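Polysaccharide Lyase Family 6 (Bacteroides cellulosilyticus, PDB 6QPS) probably cleaves alginate by beta-elimination as a calcium-containing polysaccharide lyase of family 6, with specificity for mannuronic acid. Local coordinates at residues G284-I295 with I307-R318. Numbering follows the deposited sequence. Where two conformers were deposited one is given.
Sequences GHNLRGTAGIRI and IKDVRSFGLLVR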
loop_
_atom_site.group_PDB
_atom_site.type_symbol
_atom_site.label_atom_id
_atom_site.label_comp_id
_atom_site.label_asym_id
_atom_site.label_seq_id
_atom_site.Cartn_x
_atom_site.Cartn_y
_atom_site.Cartn_z
ATOM N N GLY A 284 -12.913 -9.449 -3.999
ATOM C CA GLY A 284 -12.899 -9.991 -2.650
ATOM C C GLY A 284 -13.297 -11.451 -2.525
ATOM O O GLY A 284 -12.998 -12.081 -1.513
ATOM N N HIS A 285 -14.004 -12.000 -3.512
ATOM C CA HIS A 285 -14.513 -13.377 -3.441
ATOM C C HIS A 285 -15.349 -13.617 -2.180
ATOM O O HIS A 285 -15.465 -14.761 -1.695
ATOM C CB HIS A 285 -13.405 -14.438 -3.587
ATOM C CG HIS A 285 -12.952 -14.628 -5.004
ATOM N ND1 HIS A 285 -11.709 -15.127 -5.328
ATOM C CD2 HIS A 285 -13.585 -14.399 -6.181
ATOM C CE1 HIS A 285 -11.584 -15.161 -6.645
ATOM N NE2 HIS A 285 -12.720 -14.759 -7.184
ATOM N N ASN A 286 -15.961 -12.549 -1.668
ATOM C CA ASN A 286 -16.853 -12.623 -0.497
ATOM C C ASN A 286 -16.156 -13.167 0.750
ATOM O O ASN A 286 -16.804 -13.707 1.650
ATOM C CB ASN A 286 -18.126 -13.435 -0.784
ATOM C CG ASN A 286 -19.011 -12.775 -1.824
ATOM O OD1 ASN A 286 -19.341 -11.597 -1.706
ATOM N ND2 ASN A 286 -19.362 -13.514 -2.869
ATOM N N LEU A 287 -14.850 -12.997 0.850
ATOM C CA LEU A 287 -14.095 -13.536 1.980
ATOM C C LEU A 287 -14.109 -12.599 3.187
ATOM O O LEU A 287 -14.261 -11.382 3.068
ATOM C CB LEU A 287 -12.653 -13.819 1.557
ATOM C CG LEU A 287 -12.467 -14.890 0.480
ATOM C CD1 LEU A 287 -10.978 -15.058 0.210
ATOM C CD2 LEU A 287 -13.111 -16.231 0.887
ATOM N N ARG A 288 -13.963 -13.210 4.368
ATOM C CA ARG A 288 -13.985 -12.516 5.648
ATOM C C ARG A 288 -13.062 -11.312 5.621
ATOM O O ARG A 288 -11.904 -11.405 5.215
ATOM C CB ARG A 288 -13.500 -13.496 6.716
ATOM C CG ARG A 288 -13.599 -12.980 8.133
ATOM C CD ARG A 288 -12.921 -13.946 9.102
ATOM N NE ARG A 288 -13.570 -15.242 9.123
ATOM C CZ ARG A 288 -13.084 -16.293 9.756
ATOM N NH1 ARG A 288 -11.931 -16.188 10.411
ATOM N NH2 ARG A 288 -13.749 -17.430 9.719
ATOM N N GLY A 289 -13.581 -10.157 6.045
ATOM C CA GLY A 289 -12.757 -8.973 6.251
ATOM C C GLY A 289 -12.373 -8.187 5.005
ATOM O O GLY A 289 -11.763 -7.112 5.137
ATOM N N THR A 290 -12.689 -8.674 3.806
ATOM C CA THR A 290 -12.359 -7.948 2.582
ATOM C C THR A 290 -13.087 -6.605 2.561
ATOM O O THR A 290 -14.244 -6.493 3.012
ATOM C CB THR A 290 -12.711 -8.773 1.326
ATOM O OG1 THR A 290 -14.072 -9.221 1.377
ATOM C CG2 THR A 290 -11.761 -9.988 1.177
ATOM N N ALA A 291 -12.403 -5.574 2.057
ATOM C CA ALA A 291 -12.962 -4.228 2.066
ATOM C C ALA A 291 -12.473 -3.439 0.860
ATOM O O ALA A 291 -11.490 -3.795 0.201
ATOM C CB ALA A 291 -12.605 -3.491 3.362
ATOM N N GLY A 292 -13.155 -2.318 0.610
ATOM C CA GLY A 292 -12.794 -1.390 -0.453
ATOM C C GLY A 292 -12.086 -0.150 0.078
ATOM O O GLY A 292 -10.951 -0.265 0.568
ATOM N N ILE A 293 -12.733 1.023 0.037
ATOM C CA ILE A 293 -12.086 2.315 0.291
ATOM C C ILE A 293 -12.725 2.953 1.509
ATOM O O ILE A 293 -13.953 3.081 1.579
ATOM C CB ILE A 293 -12.169 3.251 -0.931
ATOM C CG1 ILE A 293 -11.413 2.639 -2.099
ATOM C CG2 ILE A 293 -11.598 4.625 -0.609
ATOM C CD1 ILE A 293 -11.669 3.286 -3.468
ATOM N N ARG A 294 -11.899 3.339 2.474
ATOM C CA ARG A 294 -12.345 4.020 3.687
ATOM C C ARG A 294 -11.882 5.471 3.659
ATOM O O ARG A 294 -10.677 5.737 3.512
ATOM C CB ARG A 294 -11.815 3.312 4.937
ATOM C CG ARG A 294 -12.263 3.875 6.270
ATOM C CD ARG A 294 -12.483 2.773 7.303
ATOM N NE ARG A 294 -11.309 1.971 7.622
ATOM C CZ ARG A 294 -10.527 2.163 8.688
ATOM N NH1 ARG A 294 -10.773 3.156 9.525
ATOM N NH2 ARG A 294 -9.499 1.351 8.924
ATOM N N ILE A 295 -12.829 6.398 3.820
ATOM C CA ILE A 295 -12.600 7.840 3.698
ATOM C C ILE A 295 -12.768 8.532 5.055
ATOM O O ILE A 295 -13.854 8.489 5.655
ATOM C CB ILE A 295 -13.549 8.453 2.657
ATOM C CG1 ILE A 295 -13.324 7.839 1.281
ATOM C CG2 ILE A 295 -13.395 9.976 2.650
ATOM C CD1 ILE A 295 -11.943 8.085 0.704
ATOM N N ILE A 307 -14.987 -2.130 -7.180
ATOM C CA ILE A 307 -14.977 -2.868 -5.908
ATOM C C ILE A 307 -16.011 -3.978 -6.005
ATOM O O ILE A 307 -17.201 -3.695 -6.201
ATOM C CB ILE A 307 -15.295 -1.938 -4.729
ATOM C CG1 ILE A 307 -14.205 -0.880 -4.640
ATOM C CG2 ILE A 307 -15.367 -2.701 -3.451
ATOM C CD1 ILE A 307 -14.572 0.404 -3.946
ATOM N N LYS A 308 -15.559 -5.230 -5.911
ATOM C CA LYS A 308 -16.407 -6.405 -6.102
ATOM C C LYS A 308 -16.335 -7.390 -4.939
ATOM O O LYS A 308 -15.252 -7.833 -4.548
ATOM C CB LYS A 308 -16.006 -7.132 -7.410
ATOM C CG LYS A 308 -16.839 -8.359 -7.751
ATOM C CD LYS A 308 -16.304 -9.143 -8.953
ATOM C CE LYS A 308 -17.301 -10.189 -9.411
ATOM N NZ LYS A 308 -16.697 -11.115 -10.419
ATOM N N ASP A 309 -17.515 -7.828 -4.476
ATOM C CA ASP A 309 -17.653 -8.946 -3.546
ATOM C C ASP A 309 -16.776 -8.782 -2.304
ATOM O O ASP A 309 -16.140 -9.740 -1.855
ATOM C CB ASP A 309 -17.321 -10.286 -4.216
ATOM C CG ASP A 309 -18.286 -10.676 -5.322
ATOM O OD1 ASP A 309 -19.448 -10.185 -5.360
ATOM O OD2 ASP A 309 -17.876 -11.517 -6.164
ATOM N N VAL A 310 -16.736 -7.574 -1.730
ATOM C CA VAL A 310 -16.056 -7.369 -0.447
ATOM C C VAL A 310 -17.106 -7.381 0.656
ATOM O O VAL A 310 -18.219 -6.886 0.464
ATOM C CB VAL A 310 -15.201 -6.086 -0.404
ATOM C CG1 VAL A 310 -14.098 -6.167 -1.455
ATOM C CG2 VAL A 310 -16.028 -4.823 -0.604
ATOM N N ARG A 311 -16.757 -7.922 1.822
ATOM C CA ARG A 311 -17.769 -8.205 2.832
ATOM C C ARG A 311 -17.804 -7.253 4.019
ATOM O O ARG A 311 -18.831 -7.211 4.711
ATOM C CB ARG A 311 -17.644 -9.649 3.321
ATOM C CG ARG A 311 -18.085 -10.642 2.248
ATOM C CD ARG A 311 -19.607 -10.846 2.173
ATOM N NE ARG A 311 -20.374 -9.613 1.977
ATOM C CZ ARG A 311 -20.525 -8.979 0.812
ATOM N NH1 ARG A 311 -19.971 -9.432 -0.300
ATOM N NH2 ARG A 311 -21.233 -7.863 0.760
ATOM N N SER A 312 -16.748 -6.480 4.264
ATOM C CA SER A 312 -16.768 -5.535 5.375
ATOM C C SER A 312 -17.432 -4.211 5.015
ATOM O O SER A 312 -18.384 -3.791 5.678
ATOM C CB SER A 312 -15.350 -5.317 5.902
ATOM O OG SER A 312 -15.330 -4.318 6.910
ATOM N N PHE A 313 -16.901 -3.510 4.025
ATOM C CA PHE A 313 -17.515 -2.304 3.466
ATOM C C PHE A 313 -16.964 -2.164 2.053
ATOM O O PHE A 313 -15.819 -2.544 1.791
ATOM C CB PHE A 313 -17.265 -0.998 4.268
ATOM C CG PHE A 313 -15.815 -0.692 4.467
ATOM C CD1 PHE A 313 -15.085 -0.025 3.513
ATOM C CD2 PHE A 313 -15.166 -1.109 5.621
ATOM C CE1 PHE A 313 -13.746 0.188 3.700
ATOM C CE2 PHE A 313 -13.829 -0.873 5.804
ATOM C CZ PHE A 313 -13.121 -0.244 4.833
ATOM N N GLY A 314 -17.763 -1.598 1.154
ATOM C CA GLY A 314 -17.292 -1.234 -0.176
ATOM C C GLY A 314 -16.734 0.177 -0.166
ATOM O O GLY A 314 -15.608 0.425 -0.611
ATOM N N LEU A 315 -17.527 1.107 0.365
ATOM C CA LEU A 315 -17.128 2.487 0.632
ATOM C C LEU A 315 -17.581 2.818 2.041
ATOM O O LEU A 315 -18.743 2.590 2.376
ATOM C CB LEU A 315 -17.814 3.471 -0.324
ATOM C CG LEU A 315 -17.496 4.943 -0.040
ATOM C CD1 LEU A 315 -16.070 5.333 -0.359
ATOM C CD2 LEU A 315 -18.496 5.819 -0.819
ATOM N N LEU A 316 -16.696 3.386 2.855
ATOM C CA LEU A 316 -17.062 3.901 4.168
ATOM C C LEU A 316 -16.651 5.364 4.246
ATOM O O LEU A 316 -15.490 5.692 3.969
ATOM C CB LEU A 316 -16.398 3.078 5.273
ATOM C CG LEU A 316 -16.900 3.309 6.703
ATOM C CD1 LEU A 316 -16.689 2.053 7.559
ATOM C CD2 LEU A 316 -16.232 4.517 7.344
ATOM N N VAL A 317 -17.603 6.236 4.596
ATOM C CA VAL A 317 -17.344 7.665 4.800
ATOM C C VAL A 317 -17.655 7.978 6.267
ATOM O O VAL A 317 -18.810 7.901 6.698
ATOM C CB VAL A 317 -18.144 8.556 3.841
ATOM C CG1 VAL A 317 -17.798 10.040 4.087
ATOM C CG2 VAL A 317 -17.861 8.183 2.386
ATOM N N ARG A 318 -16.627 8.326 7.035
ATOM C CA ARG A 318 -16.718 8.382 8.486
ATOM C C ARG A 318 -17.003 9.797 8.985
ATOM O O ARG A 318 -16.597 10.788 8.367
ATOM C CB ARG A 318 -15.390 7.924 9.087
ATOM C CG ARG A 318 -15.481 7.441 10.541
ATOM C CD ARG A 318 -14.111 7.362 11.212
ATOM N NE ARG A 318 -14.144 6.777 12.568
ATOM C CZ ARG A 318 -14.432 7.441 13.679
ATOM N NH1 ARG A 318 -14.734 8.733 13.639
ATOM N NH2 ARG A 318 -14.431 6.804 14.842
HETATM O O HOH W 1 -15.044 -11.465 -6.282
HETATM O O HOH W 2 -21.325 -12.914 -5.052
#
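Successive coils of the parallel beta-helix stack here, with strand 291-295 beside strand 315-318. R294 lies next to L316 on one face; I293 and I295 meet L315 and V317 on the other, interior face. I293 O accepts from L316 N, I295 N gives to L316 O (2.8 Å), and I295 O takes R318 N. The F313 ring lies between A291 CB and L316 CB. A chi1 of 56° sets the F313 ring between backbone N and carbonyl, where A291 CB rests over one face, 3.8 Å from the ring centroid. L316 CB lies over the opposite face, toward its rim. R294 CB comes within 3.8 Å of F313 CZ, and the R294 guanidinium stands nearly upright to the ring (80°). A leucine in place of F313 would probably leave A291 CB without its aromatic face and R294 freer to turn. The R294 side chain also lies about 4 Å from that of E244, a calcium ligand. Inside the coil, I293 CD1 meets I307 CD1 at 4.1 Å, the two side chains crossing at about a right angle.

Before the strands, the loop 284-290 runs beside 309-312. T290 OG1 sits close to both N and carbonyl (chi1 53°), which lets it give to L287 O and accept from R311 N (3.0 Å). T290 O accepts S312 N at 2.8 Å. D309 O accepts N286 N, while N286 OD1 receives a weak, bent bond from R311 NH1. One water links H285 N to D309 OD2; D309 OD1 is bonded to N354.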